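Local coordinates for 3-dehydroquinate dehydratase (Geobacillus kaustophilus, PDB 2YR1), which probably catalyses, through a Schiff-base intermediate, the cis-dehydration of 3-dehydroquinate to 3-dehydroshikimate in the chorismate pathway, at residues R103-E107 / D130-M134; D54-D60 / G92-L97. All blocks are in the same frame, centred on the assembly; numbering follows the deposited sequence.

Contact 1. Residues R103-E107 / D130-M134; sequences RRLIE and DVRRM
Met134 reaches across from helix 127-137 and lays its thioether against the turn of helix 99-112 between Arg103 and Glu107. Its CG stands anti to the backbone N (chi1 -174°), which carries the chain over to the other helix, and a bend at the last torsion (chi3 -71°) turns the methyl toward Arg103, so that CE comes 3.0 Å from Arg103 O. That carbonyl already accepts the amide of Glu107, and SD sits 3.3 Å from Glu107 N; the thioether thus covers an intact helical hydrogen bond. The Met134 shaft passes obliquely over the base of Glu107, CG to CB 3.4 Å, while the Glu107 carboxylate runs on to a salt bridge with Arg111. On the inner side, Ile106 crosses the Met134 side chain at about a right angle, its CG2 3.7 Å from Met134 SD. Toward the helix starts, the aliphatic part of Arg103 slants over Val131, CG to CG2 3.8 Å, and the guanidinium arrives with one face above Asp130. Arg103 NH1 lies 3.7 Å from Asp130 OD2, a long salt bridge of charges alone, since no N-H points at the oxygen. Beneath, Ile106 and Val131 both rest on Tyr120 of strand 117-121. The axes of segments 103-107 and 130-134 approach to 10.2 Å and run 11° from parallel; their helices are successive outer helices of a TIM barrel, joined through the strand between them.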
loop_
_atom_site.group_PDB
_atom_site.type_symbol
_atom_site.label_atom_id
_atom_site.label_comp_id
_atom_site.label_asym_id
_atom_site.label_seq_id
_atom_site.Cartn_x
_atom_site.Cartn_y
_atom_site.Cartn_z
ATOM N N ARG A 103 -21.037 22.822 -20.873
ATOM C CA ARG A 103 -21.299 21.796 -21.886
ATOM C C ARG A 103 -21.046 22.311 -23.287
ATOM O O ARG A 103 -20.562 21.582 -24.153
ATOM C CB ARG A 103 -22.734 21.279 -21.754
ATOM C CG ARG A 103 -22.912 20.401 -20.530
ATOM C CD ARG A 103 -24.291 19.772 -20.438
ATOM N NE ARG A 103 -25.331 20.756 -20.162
ATOM C CZ ARG A 103 -26.593 20.439 -19.896
ATOM N NH1 ARG A 103 -26.962 19.167 -19.866
ATOM N NH2 ARG A 103 -27.486 21.389 -19.674
ATOM N N ARG A 104 -21.360 23.583 -23.502
ATOM C CA ARG A 104 -21.152 24.202 -24.794
ATOM C C ARG A 104 -19.652 24.342 -24.986
ATOM O O ARG A 104 -19.122 24.081 -26.071
ATOM C CB ARG A 104 -21.844 25.565 -24.828
ATOM C CG ARG A 104 -22.710 25.792 -26.045
ATOM C CD ARG A 104 -23.717 26.911 -25.786
ATOM N NE ARG A 104 -23.078 28.149 -25.344
ATOM C CZ ARG A 104 -23.375 28.777 -24.209
ATOM N NH1 ARG A 104 -24.308 28.284 -23.401
ATOM N NH2 ARG A 104 -22.739 29.894 -23.880
ATOM N N LEU A 105 -18.961 24.733 -23.916
ATOM C CA LEU A 105 -17.511 24.892 -23.967
ATOM C C LEU A 105 -16.883 23.518 -24.147
ATOM O O LEU A 105 -15.911 23.359 -24.892
ATOM C CB LEU A 105 -16.993 25.519 -22.669
ATOM C CG LEU A 105 -15.738 26.390 -22.736
ATOM C CD1 LEU A 105 -15.301 26.720 -21.307
ATOM C CD2 LEU A 105 -14.623 25.682 -23.477
ATOM N N ILE A 106 -17.435 22.519 -23.462
ATOM C CA ILE A 106 -16.896 21.170 -23.585
ATOM C C ILE A 106 -17.043 20.718 -25.041
ATOM O O ILE A 106 -16.121 20.165 -25.627
ATOM C CB ILE A 106 -17.631 20.175 -22.653
ATOM C CG1 ILE A 106 -17.337 20.506 -21.190
ATOM C CG2 ILE A 106 -17.177 18.754 -22.951
ATOM C CD1 ILE A 106 -18.166 19.694 -20.198
ATOM N N GLU A 107 -18.200 20.983 -25.637
ATOM C CA GLU A 107 -18.413 20.587 -27.024
ATOM C C GLU A 107 -17.430 21.314 -27.915
ATOM O O GLU A 107 -16.729 20.706 -28.729
ATOM C CB GLU A 107 -19.843 20.901 -27.466
ATOM C CG GLU A 107 -20.191 20.250 -28.795
ATOM C CD GLU A 107 -21.618 20.516 -29.206
ATOM O OE1 GLU A 107 -21.880 21.634 -29.709
ATOM O OE2 GLU A 107 -22.471 19.615 -29.008
ATOM N N ASP A 130 -26.119 14.124 -22.814
ATOM C CA ASP A 130 -25.746 15.304 -23.587
ATOM C C ASP A 130 -24.240 15.308 -23.827
ATOM O O ASP A 130 -23.781 15.310 -24.967
ATOM C CB ASP A 130 -26.146 16.569 -22.828
ATOM C CG ASP A 130 -26.328 17.766 -23.741
ATOM O OD1 ASP A 130 -25.491 17.961 -24.649
ATOM O OD2 ASP A 130 -27.310 18.514 -23.536
ATOM N N VAL A 131 -23.462 15.303 -22.751
ATOM C CA VAL A 131 -22.009 15.295 -22.902
ATOM C C VAL A 131 -21.542 13.978 -23.523
ATOM O O VAL A 131 -20.566 13.941 -24.278
ATOM C CB VAL A 131 -21.310 15.511 -21.551
ATOM C CG1 VAL A 131 -19.857 15.095 -21.650
ATOM C CG2 VAL A 131 -21.403 16.981 -21.159
ATOM N N ARG A 132 -22.258 12.904 -23.218
ATOM C CA ARG A 132 -21.931 11.591 -23.751
ATOM C C ARG A 132 -21.831 11.625 -25.284
ATOM O O ARG A 132 -20.814 11.248 -25.863
ATOM C CB ARG A 132 -23.004 10.579 -23.329
ATOM C CG ARG A 132 -22.609 9.107 -23.425
ATOM C CD ARG A 132 -21.417 8.894 -24.327
ATOM N NE ARG A 132 -20.330 8.249 -23.609
ATOM C CZ ARG A 132 -19.063 8.229 -24.014
ATOM N NH1 ARG A 132 -18.708 8.835 -25.138
ATOM N NH2 ARG A 132 -18.157 7.576 -23.300
ATOM N N ARG A 133 -22.881 12.076 -25.955
ATOM C CA ARG A 133 -22.830 12.096 -27.405
ATOM C C ARG A 133 -21.880 13.152 -27.920
ATOM O O ARG A 133 -21.211 12.974 -28.931
ATOM C CB ARG A 133 -24.244 12.237 -27.976
ATOM C CG ARG A 133 -25.037 10.926 -27.797
ATOM C CD ARG A 133 -24.057 9.722 -27.840
ATOM N NE ARG A 133 -24.649 8.432 -27.493
ATOM C CZ ARG A 133 -23.948 7.397 -27.026
ATOM N NH1 ARG A 133 -22.637 7.511 -26.850
ATOM N NH2 ARG A 133 -24.553 6.252 -26.740
ATOM N N MET A 134 -21.785 14.236 -27.174
ATOM C CA MET A 134 -20.904 15.324 -27.515
ATOM C C MET A 134 -19.482 14.774 -27.621
ATOM O O MET A 134 -18.731 15.120 -28.533
ATOM C CB MET A 134 -21.006 16.364 -26.407
ATOM C CG MET A 134 -20.267 17.646 -26.623
ATOM S SD MET A 134 -20.218 18.488 -25.025
ATOM C CE MET A 134 -21.950 18.977 -24.828
#

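Contact 2. Residues D54-D60 / G92-L97; sequences DFFRAID and GQPIPL
Gln93 lies flat on the ring of Phe55, its CG 3.4 Å above the ring centre and 5° off the normal in a CH-pi contact. A bend at chi2 (-65°) folds the chain over so that the amide continues along the same face, its plane 21° from that of the ring, with Gln93 NE2 3.4 Å from Phe55 CZ. Replacing this phenylalanine by an alanine takes away the ring face under Gln93 and is likely to leave its amide free to turn. Beside this stack the Gln93 backbone is held too: its N-H is directed at the anti lone pair of Asp54 OD2, at 3.2 Å. The same oxygen pairs with Arg52, and Asp54 OD1 takes a weak hydrogen bond from the backbone N of Arg86, so one buried carboxylate links both loops to the side chain of one and the main chain of the other of two arginines predicted to bind 3-dehydroquinate. Gly92 passes close by, its CA 3.4 Å from Asp54 OD2.

At the other end no hydrogen bond joins the loops; Ile59, Pro96 and Leu97 pack together, with Asp60 beside them. Ile59 CG1 lies 3.7 Å from Pro96 CG, and Leu97 swings CD2 to 3.3 Å from Ile59 O. The Asp60 carboxylate slants across the CB-CG side of Pro96, OD1 3.1 Å from Pro96 CG. The two loops follow neighbouring parallel strands, 48-52 and 81-84, and lie together at the C-terminal mouth of the TIM barrel, where the active sites of such enzymes are found.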
loop_
_atom_site.group_PDB
_atom_site.type_symbol
_atom_site.label_atom_id
_atom_site.label_comp_id
_atom_site.label_asym_id
_atom_site.label_seq_id
_atom_site.Cartn_x
_atom_site.Cartn_y
_atom_site.Cartn_z
ATOM N N ASP A 54 -11.025 24.646 -14.580
ATOM C CA ASP A 54 -11.824 25.450 -13.669
ATOM C C ASP A 54 -11.020 26.509 -12.912
ATOM O O ASP A 54 -11.582 27.278 -12.123
ATOM C CB ASP A 54 -12.612 24.565 -12.700
ATOM C CG ASP A 54 -11.772 23.477 -12.074
ATOM O OD1 ASP A 54 -11.144 22.698 -12.820
ATOM O OD2 ASP A 54 -11.760 23.394 -10.829
ATOM N N PHE A 55 -9.713 26.548 -13.162
ATOM C CA PHE A 55 -8.834 27.539 -12.542
ATOM C C PHE A 55 -8.743 28.768 -13.455
ATOM O O PHE A 55 -8.539 29.889 -12.992
ATOM C CB PHE A 55 -7.424 26.971 -12.337
ATOM C CG PHE A 55 -7.272 26.164 -11.079
ATOM C CD1 PHE A 55 -7.812 24.887 -10.984
ATOM C CD2 PHE A 55 -6.613 26.698 -9.971
ATOM C CE1 PHE A 55 -7.703 24.153 -9.806
ATOM C CE2 PHE A 55 -6.499 25.972 -8.788
ATOM C CZ PHE A 55 -7.047 24.696 -8.705
ATOM N N PHE A 56 -8.898 28.519 -14.754
ATOM C CA PHE A 56 -8.848 29.527 -15.813
ATOM C C PHE A 56 -9.854 30.649 -15.528
ATOM O O PHE A 56 -11.070 30.414 -15.514
ATOM C CB PHE A 56 -9.202 28.837 -17.136
ATOM C CG PHE A 56 -8.694 29.531 -18.360
ATOM C CD1 PHE A 56 -7.369 29.389 -18.753
ATOM C CD2 PHE A 56 -9.559 30.274 -19.160
ATOM C CE1 PHE A 56 -6.912 29.970 -19.931
ATOM C CE2 PHE A 56 -9.110 30.861 -20.343
ATOM C CZ PHE A 56 -7.787 30.707 -20.731
ATOM N N ARG A 57 -9.368 31.866 -15.297
ATOM C CA ARG A 57 -10.298 32.963 -15.025
ATOM C C ARG A 57 -11.122 33.352 -16.255
ATOM O O ARG A 57 -12.297 33.659 -16.126
ATOM C CB ARG A 57 -9.568 34.205 -14.477
ATOM C CG ARG A 57 -9.553 34.298 -12.946
ATOM C CD ARG A 57 -9.268 35.721 -12.431
ATOM N NE ARG A 57 -7.983 36.243 -12.899
ATOM C CZ ARG A 57 -7.775 36.808 -14.091
ATOM N NH1 ARG A 57 -8.771 36.944 -14.959
ATOM N NH2 ARG A 57 -6.556 37.216 -14.424
ATOM N N ALA A 58 -10.507 33.321 -17.436
ATOM C CA ALA A 58 -11.186 33.681 -18.685
ATOM C C ALA A 58 -11.916 32.521 -19.362
ATOM O O ALA A 58 -11.873 32.391 -20.590
ATOM C CB ALA A 58 -10.190 34.285 -19.668
ATOM N N ILE A 59 -12.584 31.679 -18.583
ATOM C CA ILE A 59 -13.306 30.561 -19.181
ATOM C C ILE A 59 -14.534 31.075 -19.923
ATOM O O ILE A 59 -15.145 30.343 -20.704
ATOM C CB ILE A 59 -13.783 29.548 -18.130
ATOM C CG1 ILE A 59 -14.470 30.280 -16.986
ATOM C CG2 ILE A 59 -12.619 28.725 -17.635
ATOM C CD1 ILE A 59 -15.194 29.367 -16.059
ATOM N N ASP A 60 -14.887 32.332 -19.665
ATOM C CA ASP A 60 -16.037 32.957 -20.297
ATOM C C ASP A 60 -15.719 33.259 -21.748
ATOM O O ASP A 60 -16.588 33.706 -22.497
ATOM C CB ASP A 60 -16.400 34.275 -19.606
ATOM C CG ASP A 60 -16.877 34.093 -18.172
ATOM O OD1 ASP A 60 -17.512 33.059 -17.872
ATOM O OD2 ASP A 60 -16.636 35.009 -17.352
ATOM N N GLY A 92 -13.907 21.883 -6.851
ATOM C CA GLY A 92 -13.483 22.774 -7.914
ATOM C C GLY A 92 -13.536 24.256 -7.567
ATOM O O GLY A 92 -14.271 24.676 -6.675
ATOM N N GLN A 93 -12.737 25.036 -8.291
ATOM C CA GLN A 93 -12.642 26.485 -8.129
ATOM C C GLN A 93 -13.972 27.190 -8.435
ATOM O O GLN A 93 -14.977 26.536 -8.737
ATOM C CB GLN A 93 -11.561 27.012 -9.075
ATOM C CG GLN A 93 -10.167 26.481 -8.778
ATOM C CD GLN A 93 -9.654 26.954 -7.434
ATOM O OE1 GLN A 93 -9.520 28.157 -7.207
ATOM N NE2 GLN A 93 -9.370 26.013 -6.534
ATOM N N PRO A 94 -13.998 28.540 -8.338
ATOM C CA PRO A 94 -15.211 29.323 -8.621
ATOM C C PRO A 94 -15.292 29.558 -10.125
ATOM O O PRO A 94 -14.304 29.961 -10.753
ATOM C CB PRO A 94 -14.979 30.614 -7.841
ATOM C CG PRO A 94 -13.500 30.805 -7.989
ATOM C CD PRO A 94 -12.966 29.401 -7.724
ATOM N N ILE A 95 -16.475 29.324 -10.685
ATOM C CA ILE A 95 -16.705 29.438 -12.124
ATOM C C ILE A 95 -17.825 30.432 -12.493
ATOM O O ILE A 95 -18.951 30.314 -12.023
ATOM C CB ILE A 95 -17.018 28.025 -12.681
ATOM C CG1 ILE A 95 -17.308 28.073 -14.171
ATOM C CG2 ILE A 95 -18.210 27.429 -11.944
ATOM C CD1 ILE A 95 -17.472 26.697 -14.782
ATOM N N PRO A 96 -17.512 31.424 -13.347
ATOM C CA PRO A 96 -18.450 32.460 -13.803
ATOM C C PRO A 96 -19.559 32.036 -14.768
ATOM O O PRO A 96 -20.611 32.675 -14.812
ATOM C CB PRO A 96 -17.529 33.495 -14.431
ATOM C CG PRO A 96 -16.441 32.650 -15.018
ATOM C CD PRO A 96 -16.161 31.687 -13.878
ATOM N N LEU A 97 -19.320 30.991 -15.563
ATOM C CA LEU A 97 -20.328 30.525 -16.522
ATOM C C LEU A 97 -21.056 29.339 -15.919
ATOM O O LEU A 97 -20.468 28.576 -15.174
ATOM C CB LEU A 97 -19.662 30.134 -17.847
ATOM C CG LEU A 97 -18.720 28.930 -17.867
ATOM C CD1 LEU A 97 -19.541 27.678 -18.069
ATOM C CD2 LEU A 97 -17.708 29.071 -18.994
#

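How the contacts relate
Both segments of contact 2 precede those of contact 1 in the chain, and segment 92-97 leads directly into helix 99-112, which carries 103-107. The centres of the two contacts are about 17 Å apart, yet they meet through Leu105: its CD1 packs 3.7 Å from Ile59 O and 4.1 Å from Leu97 CD2, on a different side of the helix from the one facing 130-134. Contact 2 is the nearer to the predicted substrate site, Gly92 lying about 3 Å from the side chain of Arg86. Contact 1 stands one layer out: the side chain of Ile106 is about 10 Å from those of Trp51 and Arg86, both predicted to bind the substrate.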